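PDB 1LF6: glucoamylase from Thermoanaerobacterium thermosaccharolyticum, which hydrolyses terminal alpha-1,4-linked glucose units one after another from the non-reducing ends of glucan chains, releasing beta-D-glucose. Local coordinates for residues A[65-70]-A[316-321]; A[83-88]-A[115-120]; A[335-340]-A[647-652]. All blocks are in the same frame, centred on the assembly; numbering follows the deposited sequence.

Contact 1: A[65-70]-A[316-321]; sequences PTIDTA and AYIASL
Ile67 meets Ile318 and Leu321 in a small apolar cluster that carries the whole contact; no hydrogen bond crosses between 65-70 and 316-321. The two isoleucines reach toward each other tip to tip and touch through both branches. On one branch CG2 of Ile67 lies 3.8 Å from CG2 of Ile318; on the other, CD1 of Ile67 lies 3.8 Å from CD1 of Ile318. Leu321 comes across obliquely, its CD1 resting 3.6 Å from CG1 of Ile67 and near the carbonyl oxygen of the same residue. Ile67 can serve both partners because CG1 swings anti to its own nitrogen (chi1 -157°), which sets CG1 against Leu321 and carries CD1 on to Ile318, while CG2 meets Ile318 by the other branch. All three residues are buried, and Trp51 of strand 51-55 packs against Ile67 and Leu321.

Polar bonds act within each segment or reach beyond it. Thr66 to Thr69 form a type I beta turn, closed by Thr69 N to Thr66 O at 3.1 Å. Within it, Thr66 OG1 donates to Asp68 OD1 at 2.7 Å, meeting that oxygen nearly in line with its C-O bond, so the carboxylate is tied back to the turn while Ile67 projects from it. Asp310 holds the turn from outside: OD1 of Asp310 accepts from Ile67 N. On the other segment, Ile318 O takes a hydrogen bond from Asn653 ND2, fixing the backbone that presents the second isoleucine.

The turn connects antiparallel strands 58-63 and 70-80 of the N-terminal beta-sandwich domain, whereas 316-321 belongs to the long loop before helix 342-355 of the (alpha/alpha) barrel. The arrangement is a hydrophobic interdomain seam, in which a hairpin turn of the sandwich packs its isoleucine against a barrel loop.

Contact 2: A[83-88]-A[115-120]; sequences KSFVPD and KGRYRI
Phe85 and Arg117 form a stacked cation-pi pair, and this is the tight part of the contact. The guanidinium lies nearly flat on one ring face, planes at 23°, with CZ of Arg117 3.5 Å from the centroid of the Phe85 ring. The fit is closest near the CB end of the ring: NH1 of Arg117 sits 3.0 Å from CG of Phe85, and NH2 of Arg117 is 3.3 Å from CD1 of Phe85. CD of Arg117 lies over the same face, 4.2 Å from the Phe85 centroid, as a CH-pi partner, and the bend at chi3 (-54°) beyond it lays the guanidinium on the ring. CD of Lys115 packs on the opposite guanidinium face, so the group is sandwiched between Phe85 and an aliphatic chain. Asp113 pins it through a salt bridge from OD2 to NE, which helps to fix its rotation.

Pro87 extends the packing. Its CG stands 3.4 Å from NH2 of Arg117 and 3.5 Å from CE1 of Tyr118, whose side chain slides by in the opposite direction. The Tyr118 hydroxyl is buried here without a hydrogen-bonding partner in the model, 3.7 Å from CB of Pro87. With an alanine in place of Phe85, the guanidinium would probably lose its aromatic floor and be freer to turn about its bond with Asp113, with a gap opened beside Pro87.

The solvent side is looser: Lys83 and Ser84 are exposed and stay clear of 115-120.

Arg117 lies in the turn between strands 107-113 and 118-126, and Tyr118 begins the second. The contact packs the loop after strand 70-80 of one sheet on this hairpin of the other, within the N-terminal beta sandwich.

Contact 3: A[335-340]-A[647-652]; sequences GGYHLV and DSASPL
Beside the probable substrate pocket of this family 15 barrel, Tyr337 packs on Ala649, its side chain about 5 Å from that of Trp325, a likely substrate-binding residue, and about 7 Å from that of Glu438, the likely proton donor. The methyl CB of Ala649 comes over one face of the tyrosine ring in a CH-pi contact, 3.8 Å from the ring centroid and 17° off its normal. It is displaced toward the rim, and CE2 of Tyr337 is its nearest ring atom at 3.6 Å. CD1 of Leu652 approaches the same CE2 more loosely, at 4.2 Å, from the ring edge.

Both segments are loops leading into helices of the (alpha/alpha) barrel: 335-340 runs up to helix 342-355, and Leu652 is the N-cap residue of helix 653-668. Tyr337 has CG anti to its carbonyl carbon (chi1 -75°), an orientation that carries the ring across to Ala649 and its hydroxyl toward a shared water. That water accepts from Ala649 N at 2.8 Å and donates to Tyr337 OH at 3.2 Å, bridging the backbone of one loop to the phenol of the other. The hydroxyl is also hydrogen-bonded to Glu636 OE1 and Tyr581 OH.

From the N terminus, the chain first passes 65-70 in the sandwich domain and then contact 2, a short closure between 83-88 and 115-120 made wholly within that domain. Only at 316-321, after the rest of the sandwich and the first barrel helix, does contact 1 close, so its large loop encloses contact 2. Contact 3 opens next and closes near the barrel's end, bringing 647-652 back to 335-340; no two contacts cross. Contacts 1 and 3 touch, with probable hydrogen bonds from Ser320 to Pro651 and Tyr337, joining the interdomain seam to the loops beside the probable active-site pocket. Contact 2 stands apart, its centre 35 Å from that of contact 1.

Contact 1: A[65-70]-A[316-321]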
ATOM      1  N   PRO A  65      -9.156 -14.658  -0.241  1.00 23.89           N
ATOM      2  CA  PRO A  65      -9.820 -14.243  -1.480  1.00 23.56           C
ATOM      3  C   PRO A  65     -10.120 -12.747  -1.501  1.00 23.41           C
ATOM      4  O   PRO A  65     -10.763 -12.247  -2.427  1.00 22.60           O
ATOM      5  CB  PRO A  65     -11.087 -15.074  -1.464  1.00 24.55           C
ATOM      6  CG  PRO A  65     -11.464 -15.009  -0.017  1.00 24.90           C
ATOM      7  CD  PRO A  65     -10.139 -15.226   0.703  1.00 24.14           C
ATOM      8  N   THR A  66      -9.670 -12.044  -0.468  1.00 22.01           N
ATOM      9  CA  THR A  66      -9.881 -10.606  -0.371  1.00 22.09           C
ATOM     10  C   THR A  66      -8.527  -9.932  -0.214  1.00 22.36           C
ATOM     11  O   THR A  66      -7.569 -10.550   0.254  1.00 22.99           O
ATOM     12  CB  THR A  66     -10.753 -10.233   0.837  1.00 21.03           C
ATOM     13  OG1 THR A  66     -10.112 -10.682   2.033  1.00 20.86           O
ATOM     14  CG2 THR A  66     -12.137 -10.871   0.725  1.00 19.61           C
ATOM     15  N   ILE A  67      -8.456  -8.660  -0.583  1.00 21.82           N
ATOM     16  CA  ILE A  67      -7.203  -7.926  -0.516  1.00 21.78           C
ATOM     17  C   ILE A  67      -6.673  -7.680   0.903  1.00 22.27           C
ATOM     18  O   ILE A  67      -5.563  -7.188   1.067  1.00 23.24           O
ATOM     19  CB  ILE A  67      -7.326  -6.591  -1.294  1.00 21.05           C
ATOM     20  CG1 ILE A  67      -5.942  -6.109  -1.725  1.00 18.98           C
ATOM     21  CG2 ILE A  67      -8.058  -5.551  -0.446  1.00 20.28           C
ATOM     22  CD1 ILE A  67      -5.999  -4.962  -2.712  1.00 19.07           C
ATOM     23  N   ASP A  68      -7.453  -8.025   1.926  1.00 23.15           N
ATOM     24  CA  ASP A  68      -6.994  -7.845   3.304  1.00 23.86           C
ATOM     25  C   ASP A  68      -6.798  -9.199   3.986  1.00 23.42           C
ATOM     26  O   ASP A  68      -6.677  -9.284   5.209  1.00 21.94           O
ATOM     27  CB  ASP A  68      -7.976  -6.974   4.103  1.00 23.48           C
ATOM     28  CG  ASP A  68      -9.243  -7.711   4.496  1.00 26.50           C
ATOM     29  OD1 ASP A  68      -9.628  -8.672   3.797  1.00 28.52           O
ATOM     30  OD2 ASP A  68      -9.868  -7.312   5.506  1.00 24.64           O
ATOM     31  N   THR A  69      -6.755 -10.257   3.181  1.00 22.26           N
ATOM     32  CA  THR A  69      -6.550 -11.604   3.706  1.00 21.87           C
ATOM     33  C   THR A  69      -5.244 -12.190   3.166  1.00 23.42           C
ATOM     34  O   THR A  69      -5.214 -12.795   2.089  1.00 23.47           O
ATOM     35  CB  THR A  69      -7.719 -12.541   3.331  1.00 20.79           C
ATOM     36  OG1 THR A  69      -8.955 -11.923   3.700  1.00 22.00           O
ATOM     37  CG2 THR A  69      -7.602 -13.874   4.077  1.00 21.35           C
ATOM     38  N   ALA A  70      -4.160 -11.979   3.907  1.00 23.45           N
ATOM     39  CA  ALA A  70      -2.860 -12.503   3.520  1.00 22.72           C
ATOM     40  C   ALA A  70      -2.839 -13.959   3.966  1.00 23.01           C
ATOM     41  O   ALA A  70      -3.299 -14.288   5.058  1.00 24.43           O
ATOM     42  CB  ALA A  70      -1.751 -11.721   4.202  1.00 21.01           C
ATOM     43  N   ALA A 316     -13.568  -0.467  -2.428  1.00 18.36           N
ATOM     44  CA  ALA A 316     -12.731  -0.522  -1.233  1.00 18.85           C
ATOM     45  C   ALA A 316     -11.245  -0.523  -1.595  1.00 18.14           C
ATOM     46  O   ALA A 316     -10.660  -1.573  -1.831  1.00 19.25           O
ATOM     47  CB  ALA A 316     -13.064  -1.765  -0.431  1.00 17.35           C
ATOM     48  N   TYR A 317     -10.637   0.657  -1.648  1.00 18.19           N
ATOM     49  CA  TYR A 317      -9.218   0.763  -1.969  1.00 16.89           C
ATOM     50  C   TYR A 317      -8.424   0.889  -0.675  1.00 17.00           C
ATOM     51  O   TYR A 317      -8.724   1.742   0.161  1.00 17.71           O
ATOM     52  CB  TYR A 317      -8.972   1.976  -2.869  1.00 18.11           C
ATOM     53  CG  TYR A 317      -9.433   1.748  -4.289  1.00 18.27           C
ATOM     54  CD1 TYR A 317      -8.609   1.102  -5.208  1.00 18.15           C
ATOM     55  CD2 TYR A 317     -10.719   2.108  -4.694  1.00 20.08           C
ATOM     56  CE1 TYR A 317      -9.052   0.814  -6.496  1.00 16.53           C
ATOM     57  CE2 TYR A 317     -11.177   1.820  -5.984  1.00 18.55           C
ATOM     58  CZ  TYR A 317     -10.339   1.171  -6.874  1.00 18.74           C
ATOM     59  OH  TYR A 317     -10.794   0.857  -8.138  1.00 17.55           O
ATOM     60  N   ILE A 318      -7.420   0.036  -0.508  1.00 17.51           N
ATOM     61  CA  ILE A 318      -6.609   0.063   0.703  1.00 17.55           C
ATOM     62  C   ILE A 318      -5.456   1.058   0.638  1.00 16.40           C
ATOM     63  O   ILE A 318      -5.128   1.585  -0.425  1.00 16.37           O
ATOM     64  CB  ILE A 318      -6.061  -1.339   1.044  1.00 18.42           C
ATOM     65  CG1 ILE A 318      -5.179  -1.857  -0.093  1.00 17.51           C
ATOM     66  CG2 ILE A 318      -7.221  -2.300   1.299  1.00 18.62           C
ATOM     67  CD1 ILE A 318      -4.445  -3.141   0.256  1.00 20.12           C
ATOM     68  N   ALA A 319      -4.845   1.306   1.791  1.00 16.81           N
ATOM     69  CA  ALA A 319      -3.747   2.260   1.902  1.00 16.81           C
ATOM     70  C   ALA A 319      -2.422   1.749   1.339  1.00 16.31           C
ATOM     71  O   ALA A 319      -1.660   2.513   0.748  1.00 17.62           O
ATOM     72  CB  ALA A 319      -3.575   2.673   3.362  1.00 16.26           C
ATOM     73  N   SER A 320      -2.146   0.466   1.536  1.00 16.73           N
ATOM     74  CA  SER A 320      -0.914  -0.137   1.041  1.00 18.51           C
ATOM     75  C   SER A 320      -0.967  -1.653   1.147  1.00 20.72           C
ATOM     76  O   SER A 320      -1.406  -2.199   2.161  1.00 21.03           O
ATOM     77  CB  SER A 320       0.287   0.380   1.832  1.00 18.44           C
ATOM     78  OG  SER A 320       1.483  -0.220   1.359  1.00 15.88           O
ATOM     79  N   LEU A 321      -0.519  -2.338   0.101  1.00 22.60           N
ATOM     80  CA  LEU A 321      -0.526  -3.791   0.120  1.00 25.08           C
ATOM     81  C   LEU A 321       0.760  -4.304   0.765  1.00 25.50           C
ATOM     82  O   LEU A 321       1.490  -5.090   0.176  1.00 29.49           O
ATOM     83  CB  LEU A 321      -0.670  -4.345  -1.304  1.00 25.18           C
ATOM     84  CG  LEU A 321      -1.088  -5.817  -1.422  1.00 28.05           C
ATOM     85  CD1 LEU A 321      -2.433  -6.043  -0.733  1.00 26.51           C
ATOM     86  CD2 LEU A 321      -1.179  -6.199  -2.890  1.00 29.02           C
TER

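Contact 2: A[83-88]-A[115-120]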
ATOM      1  N   LYS A  83      27.476 -29.893   0.242  1.00 49.92           N
ATOM      2  CA  LYS A  83      28.719 -30.095   0.973  1.00 51.41           C
ATOM      3  C   LYS A  83      28.979 -29.061   2.062  1.00 51.67           C
ATOM      4  O   LYS A  83      29.160 -29.415   3.225  1.00 52.47           O
ATOM      5  CB  LYS A  83      29.898 -30.094  -0.000  1.00 52.10           C
ATOM      6  CG  LYS A  83      29.777 -31.103  -1.126  1.00 53.45           C
ATOM      7  CD  LYS A  83      30.949 -30.988  -2.086  1.00 53.40           C
ATOM      8  CE  LYS A  83      30.796 -31.944  -3.250  1.00 53.95           C
ATOM      9  NZ  LYS A  83      31.922 -31.804  -4.209  1.00 54.59           N
ATOM     10  N   SER A  84      29.000 -27.786   1.689  1.00 52.16           N
ATOM     11  CA  SER A  84      29.272 -26.734   2.661  1.00 53.05           C
ATOM     12  C   SER A  84      28.305 -25.548   2.695  1.00 53.61           C
ATOM     13  O   SER A  84      27.465 -25.456   3.588  1.00 55.55           O
ATOM     14  CB  SER A  84      30.700 -26.220   2.467  1.00 53.32           C
ATOM     15  OG  SER A  84      30.931 -25.865   1.114  1.00 52.77           O
ATOM     16  N   PHE A  85      28.423 -24.641   1.728  1.00 53.69           N
ATOM     17  CA  PHE A  85      27.574 -23.450   1.696  1.00 52.90           C
ATOM     18  C   PHE A  85      26.077 -23.693   1.484  1.00 51.84           C
ATOM     19  O   PHE A  85      25.667 -24.653   0.827  1.00 52.03           O
ATOM     20  CB  PHE A  85      28.094 -22.466   0.638  1.00 53.99           C
ATOM     21  CG  PHE A  85      27.894 -22.927  -0.779  1.00 54.81           C
ATOM     22  CD1 PHE A  85      26.658 -22.791  -1.404  1.00 54.65           C
ATOM     23  CD2 PHE A  85      28.946 -23.490  -1.491  1.00 55.29           C
ATOM     24  CE1 PHE A  85      26.471 -23.207  -2.714  1.00 54.57           C
ATOM     25  CE2 PHE A  85      28.770 -23.910  -2.804  1.00 56.09           C
ATOM     26  CZ  PHE A  85      27.530 -23.766  -3.416  1.00 55.49           C
ATOM     27  N   VAL A  86      25.273 -22.800   2.058  1.00 50.24           N
ATOM     28  CA  VAL A  86      23.816 -22.855   1.962  1.00 48.11           C
ATOM     29  C   VAL A  86      23.264 -21.429   1.899  1.00 46.06           C
ATOM     30  O   VAL A  86      22.933 -20.843   2.929  1.00 46.17           O
ATOM     31  CB  VAL A  86      23.196 -23.559   3.193  1.00 47.97           C
ATOM     32  CG1 VAL A  86      21.683 -23.588   3.072  1.00 48.01           C
ATOM     33  CG2 VAL A  86      23.741 -24.969   3.318  1.00 49.97           C
ATOM     34  N   PRO A  87      23.178 -20.843   0.689  1.00 44.99           N
ATOM     35  CA  PRO A  87      22.657 -19.478   0.545  1.00 42.44           C
ATOM     36  C   PRO A  87      21.148 -19.353   0.351  1.00 39.56           C
ATOM     37  O   PRO A  87      20.529 -20.121  -0.387  1.00 38.29           O
ATOM     38  CB  PRO A  87      23.428 -18.943  -0.658  1.00 43.19           C
ATOM     39  CG  PRO A  87      23.539 -20.141  -1.510  1.00 44.25           C
ATOM     40  CD  PRO A  87      23.941 -21.220  -0.516  1.00 45.58           C
ATOM     41  N   ASP A  88      20.577 -18.367   1.038  1.00 37.17           N
ATOM     42  CA  ASP A  88      19.155 -18.050   0.968  1.00 32.74           C
ATOM     43  C   ASP A  88      19.106 -16.897  -0.027  1.00 30.67           C
ATOM     44  O   ASP A  88      19.670 -15.836   0.230  1.00 31.03           O
ATOM     45  CB  ASP A  88      18.666 -17.603   2.350  1.00 32.30           C
ATOM     46  CG  ASP A  88      17.209 -17.134   2.352  1.00 32.25           C
ATOM     47  OD1 ASP A  88      16.617 -17.083   3.454  1.00 30.54           O
ATOM     48  OD2 ASP A  88      16.658 -16.807   1.280  1.00 29.02           O
ATOM     49  N   LYS A 115      28.168 -14.502  -4.279  1.00 38.54           N
ATOM     50  CA  LYS A 115      29.453 -15.162  -4.474  1.00 40.41           C
ATOM     51  C   LYS A 115      29.621 -15.621  -5.920  1.00 40.30           C
ATOM     52  O   LYS A 115      30.578 -16.318  -6.259  1.00 40.44           O
ATOM     53  CB  LYS A 115      29.581 -16.338  -3.504  1.00 41.06           C
ATOM     54  CG  LYS A 115      29.585 -15.893  -2.049  1.00 41.83           C
ATOM     55  CD  LYS A 115      29.560 -17.070  -1.090  1.00 44.23           C
ATOM     56  CE  LYS A 115      29.555 -16.600   0.358  1.00 44.06           C
ATOM     57  NZ  LYS A 115      29.464 -17.737   1.313  1.00 44.54           N
ATOM     58  N   GLY A 116      28.677 -15.215  -6.765  1.00 39.80           N
ATOM     59  CA  GLY A 116      28.716 -15.548  -8.178  1.00 39.67           C
ATOM     60  C   GLY A 116      28.769 -17.017  -8.543  1.00 40.27           C
ATOM     61  O   GLY A 116      29.449 -17.395  -9.498  1.00 41.73           O
ATOM     62  N   ARG A 117      28.048 -17.849  -7.801  1.00 38.93           N
ATOM     63  CA  ARG A 117      28.035 -19.278  -8.074  1.00 38.15           C
ATOM     64  C   ARG A 117      26.790 -19.683  -8.853  1.00 36.92           C
ATOM     65  O   ARG A 117      26.837 -20.593  -9.681  1.00 35.19           O
ATOM     66  CB  ARG A 117      28.114 -20.061  -6.760  1.00 39.90           C
ATOM     67  CG  ARG A 117      29.378 -19.764  -5.961  1.00 43.24           C
ATOM     68  CD  ARG A 117      29.324 -20.337  -4.556  1.00 45.96           C
ATOM     69  NE  ARG A 117      28.126 -19.902  -3.840  1.00 50.02           N
ATOM     70  CZ  ARG A 117      27.990 -19.927  -2.517  1.00 51.14           C
ATOM     71  NH1 ARG A 117      28.982 -20.359  -1.750  1.00 52.76           N
ATOM     72  NH2 ARG A 117      26.855 -19.525  -1.963  1.00 51.50           N
ATOM     73  N   TYR A 118      25.680 -19.000  -8.595  1.00 35.09           N
ATOM     74  CA  TYR A 118      24.433 -19.314  -9.279  1.00 34.54           C
ATOM     75  C   TYR A 118      23.633 -18.071  -9.655  1.00 34.36           C
ATOM     76  O   TYR A 118      23.991 -16.945  -9.303  1.00 33.67           O
ATOM     77  CB  TYR A 118      23.557 -20.215  -8.403  1.00 35.21           C
ATOM     78  CG  TYR A 118      23.088 -19.542  -7.134  1.00 36.37           C
ATOM     79  CD1 TYR A 118      23.855 -19.588  -5.969  1.00 36.04           C
ATOM     80  CD2 TYR A 118      21.897 -18.815  -7.111  1.00 36.46           C
ATOM     81  CE1 TYR A 118      23.445 -18.925  -4.810  1.00 36.52           C
ATOM     82  CE2 TYR A 118      21.480 -18.147  -5.960  1.00 36.31           C
ATOM     83  CZ  TYR A 118      22.260 -18.204  -4.815  1.00 36.74           C
ATOM     84  OH  TYR A 118      21.860 -17.530  -3.685  1.00 36.89           O
ATOM     85  N   ARG A 119      22.538 -18.300 -10.371  1.00 33.36           N
ATOM     86  CA  ARG A 119      21.644 -17.235 -10.803  1.00 31.38           C
ATOM     87  C   ARG A 119      20.261 -17.836 -10.984  1.00 30.20           C
ATOM     88  O   ARG A 119      20.107 -18.879 -11.618  1.00 31.63           O
ATOM     89  CB  ARG A 119      22.115 -16.637 -12.130  1.00 33.90           C
ATOM     90  CG  ARG A 119      21.232 -15.512 -12.652  1.00 34.59           C
ATOM     91  CD  ARG A 119      21.477 -15.277 -14.128  1.00 37.12           C
ATOM     92  NE  ARG A 119      22.837 -14.823 -14.385  1.00 39.29           N
ATOM     93  CZ  ARG A 119      23.467 -14.976 -15.545  1.00 39.52           C
ATOM     94  NH1 ARG A 119      24.705 -14.526 -15.691  1.00 40.03           N
ATOM     95  NH2 ARG A 119      22.862 -15.591 -16.554  1.00 39.46           N
ATOM     96  N   ILE A 120      19.255 -17.187 -10.414  1.00 27.86           N
ATOM     97  CA  ILE A 120      17.887 -17.668 -10.538  1.00 26.31           C
ATOM     98  C   ILE A 120      17.041 -16.583 -11.192  1.00 26.71           C
ATOM     99  O   ILE A 120      17.048 -15.431 -10.757  1.00 27.95           O
ATOM    100  CB  ILE A 120      17.283 -18.021  -9.157  1.00 25.05           C
ATOM    101  CG1 ILE A 120      18.115 -19.118  -8.485  1.00 25.29           C
ATOM    102  CG2 ILE A 120      15.843 -18.485  -9.322  1.00 23.97           C
ATOM    103  CD1 ILE A 120      17.590 -19.553  -7.125  1.00 25.52           C
TER

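Contact 3: A[335-340]-A[647-652]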
ATOM      1  N   GLY A 335      -2.714  -6.154   9.501  1.00 64.65           N
ATOM      2  CA  GLY A 335      -3.248  -5.539   8.300  1.00 64.15           C
ATOM      3  C   GLY A 335      -3.658  -4.100   8.562  1.00 62.96           C
ATOM      4  O   GLY A 335      -4.770  -3.688   8.228  1.00 63.80           O
ATOM      5  N   GLY A 336      -2.755  -3.339   9.178  1.00 62.01           N
ATOM      6  CA  GLY A 336      -3.030  -1.946   9.483  1.00 57.75           C
ATOM      7  C   GLY A 336      -3.317  -1.118   8.244  1.00 53.79           C
ATOM      8  O   GLY A 336      -4.304  -0.385   8.203  1.00 54.15           O
ATOM      9  N   TYR A 337      -2.459  -1.227   7.234  1.00 48.07           N
ATOM     10  CA  TYR A 337      -2.648  -0.477   5.995  1.00 43.32           C
ATOM     11  C   TYR A 337      -3.633  -1.158   5.045  1.00 40.56           C
ATOM     12  O   TYR A 337      -3.895  -0.659   3.950  1.00 36.02           O
ATOM     13  CB  TYR A 337      -1.304  -0.262   5.284  1.00 41.86           C
ATOM     14  CG  TYR A 337      -0.433   0.797   5.924  1.00 40.62           C
ATOM     15  CD1 TYR A 337       0.162   0.582   7.168  1.00 40.58           C
ATOM     16  CD2 TYR A 337      -0.232   2.031   5.303  1.00 38.90           C
ATOM     17  CE1 TYR A 337       0.931   1.569   7.777  1.00 38.60           C
ATOM     18  CE2 TYR A 337       0.536   3.025   5.905  1.00 37.12           C
ATOM     19  CZ  TYR A 337       1.113   2.785   7.143  1.00 37.50           C
ATOM     20  OH  TYR A 337       1.868   3.757   7.753  1.00 34.30           O
ATOM     21  N   HIS A 338      -4.176  -2.299   5.461  1.00 34.44           N
ATOM     22  CA  HIS A 338      -5.140  -3.018   4.631  1.00 32.42           C
ATOM     23  C   HIS A 338      -6.549  -2.570   4.988  1.00 30.11           C
ATOM     24  O   HIS A 338      -7.510  -3.323   4.835  1.00 28.31           O
ATOM     25  CB  HIS A 338      -5.010  -4.530   4.822  1.00 32.39           C
ATOM     26  CG  HIS A 338      -3.686  -5.077   4.391  1.00 33.50           C
ATOM     27  ND1 HIS A 338      -2.528  -4.884   5.115  1.00 35.96           N
ATOM     28  CD2 HIS A 338      -3.329  -5.785   3.294  1.00 32.91           C
ATOM     29  CE1 HIS A 338      -1.515  -5.451   4.484  1.00 34.64           C
ATOM     30  NE2 HIS A 338      -1.974  -6.005   3.375  1.00 34.83           N
ATOM     31  N   LEU A 339      -6.656  -1.338   5.470  1.00 24.73           N
ATOM     32  CA  LEU A 339      -7.937  -0.765   5.841  1.00 22.91           C
ATOM     33  C   LEU A 339      -8.278   0.322   4.836  1.00 20.75           C
ATOM     34  O   LEU A 339      -7.431   0.723   4.037  1.00 20.48           O
ATOM     35  CB  LEU A 339      -7.866  -0.177   7.254  1.00 22.66           C
ATOM     36  CG  LEU A 339      -7.625  -1.204   8.362  1.00 23.23           C
ATOM     37  CD1 LEU A 339      -7.328  -0.504   9.682  1.00 21.52           C
ATOM     38  CD2 LEU A 339      -8.851  -2.097   8.484  1.00 23.24           C
ATOM     39  N   VAL A 340      -9.519   0.789   4.874  1.00 19.23           N
ATOM     40  CA  VAL A 340      -9.972   1.825   3.959  1.00 17.74           C
ATOM     41  C   VAL A 340     -10.127   3.142   4.699  1.00 16.71           C
ATOM     42  O   VAL A 340     -10.878   3.233   5.669  1.00 16.03           O
ATOM     43  CB  VAL A 340     -11.347   1.456   3.318  1.00 18.78           C
ATOM     44  CG1 VAL A 340     -11.760   2.529   2.309  1.00 17.51           C
ATOM     45  CG2 VAL A 340     -11.267   0.095   2.639  1.00 19.10           C
ATOM     46  N   ASP A 647      11.900   1.101   5.963  1.00 19.64           N
ATOM     47  CA  ASP A 647      11.090  -0.106   5.924  1.00 21.69           C
ATOM     48  C   ASP A 647       9.614   0.232   6.123  1.00 19.32           C
ATOM     49  O   ASP A 647       8.815  -0.608   6.537  1.00 17.97           O
ATOM     50  CB  ASP A 647      11.531  -1.115   6.983  1.00 26.93           C
ATOM     51  CG  ASP A 647      11.203  -2.544   6.576  1.00 33.83           C
ATOM     52  OD1 ASP A 647      11.938  -3.092   5.721  1.00 36.66           O
ATOM     53  OD2 ASP A 647      10.200  -3.108   7.078  1.00 36.09           O
ATOM     54  N   SER A 648       9.268   1.476   5.823  1.00 16.58           N
ATOM     55  CA  SER A 648       7.900   1.945   5.955  1.00 16.37           C
ATOM     56  C   SER A 648       7.040   1.281   4.885  1.00 16.93           C
ATOM     57  O   SER A 648       7.550   0.580   4.004  1.00 15.20           O
ATOM     58  CB  SER A 648       7.857   3.463   5.789  1.00 14.17           C
ATOM     59  OG  SER A 648       8.419   3.834   4.541  1.00 17.42           O
ATOM     60  N   ALA A 649       5.735   1.503   4.968  1.00 16.56           N
ATOM     61  CA  ALA A 649       4.811   0.929   4.008  1.00 19.02           C
ATOM     62  C   ALA A 649       5.186   1.294   2.569  1.00 20.77           C
ATOM     63  O   ALA A 649       5.691   2.384   2.294  1.00 19.97           O
ATOM     64  CB  ALA A 649       3.386   1.408   4.311  1.00 19.39           C
ATOM     65  N   SER A 650       4.950   0.351   1.664  1.00 22.70           N
ATOM     66  CA  SER A 650       5.190   0.545   0.237  1.00 28.83           C
ATOM     67  C   SER A 650       4.538  -0.629  -0.490  1.00 30.44           C
ATOM     68  O   SER A 650       4.622  -1.773  -0.053  1.00 36.80           O
ATOM     69  CB  SER A 650       6.680   0.584  -0.082  1.00 25.69           C
ATOM     70  OG  SER A 650       7.185  -0.728  -0.221  1.00 33.48           O
ATOM     71  N   PRO A 651       3.841  -0.350  -1.596  1.00 15.31           N
ATOM     72  CA  PRO A 651       3.629   1.001  -2.137  1.00 15.31           C
ATOM     73  C   PRO A 651       2.620   1.806  -1.320  1.00 15.31           C
ATOM     74  O   PRO A 651       1.615   1.255  -0.866  1.00 23.12           O
ATOM     75  CB  PRO A 651       3.124   0.724  -3.560  1.00 15.31           C
ATOM     76  CG  PRO A 651       2.430  -0.606  -3.429  1.00 15.31           C
ATOM     77  CD  PRO A 651       3.381  -1.383  -2.538  1.00 15.31           C
ATOM     78  N   LEU A 652       2.888   3.097  -1.111  1.00 20.10           N
ATOM     79  CA  LEU A 652       1.934   3.945  -0.391  1.00 18.61           C
ATOM     80  C   LEU A 652       1.036   4.480  -1.497  1.00 17.01           C
ATOM     81  O   LEU A 652       1.430   5.362  -2.263  1.00 18.58           O
ATOM     82  CB  LEU A 652       2.628   5.107   0.338  1.00 18.24           C
ATOM     83  CG  LEU A 652       1.694   5.986   1.183  1.00 20.61           C
ATOM     84  CD1 LEU A 652       1.114   5.163   2.329  1.00 21.50           C
ATOM     85  CD2 LEU A 652       2.437   7.182   1.743  1.00 21.50           C
TER
HETATM   86  O   HOH W   1       4.949   2.846   7.305  1.00 15.66           O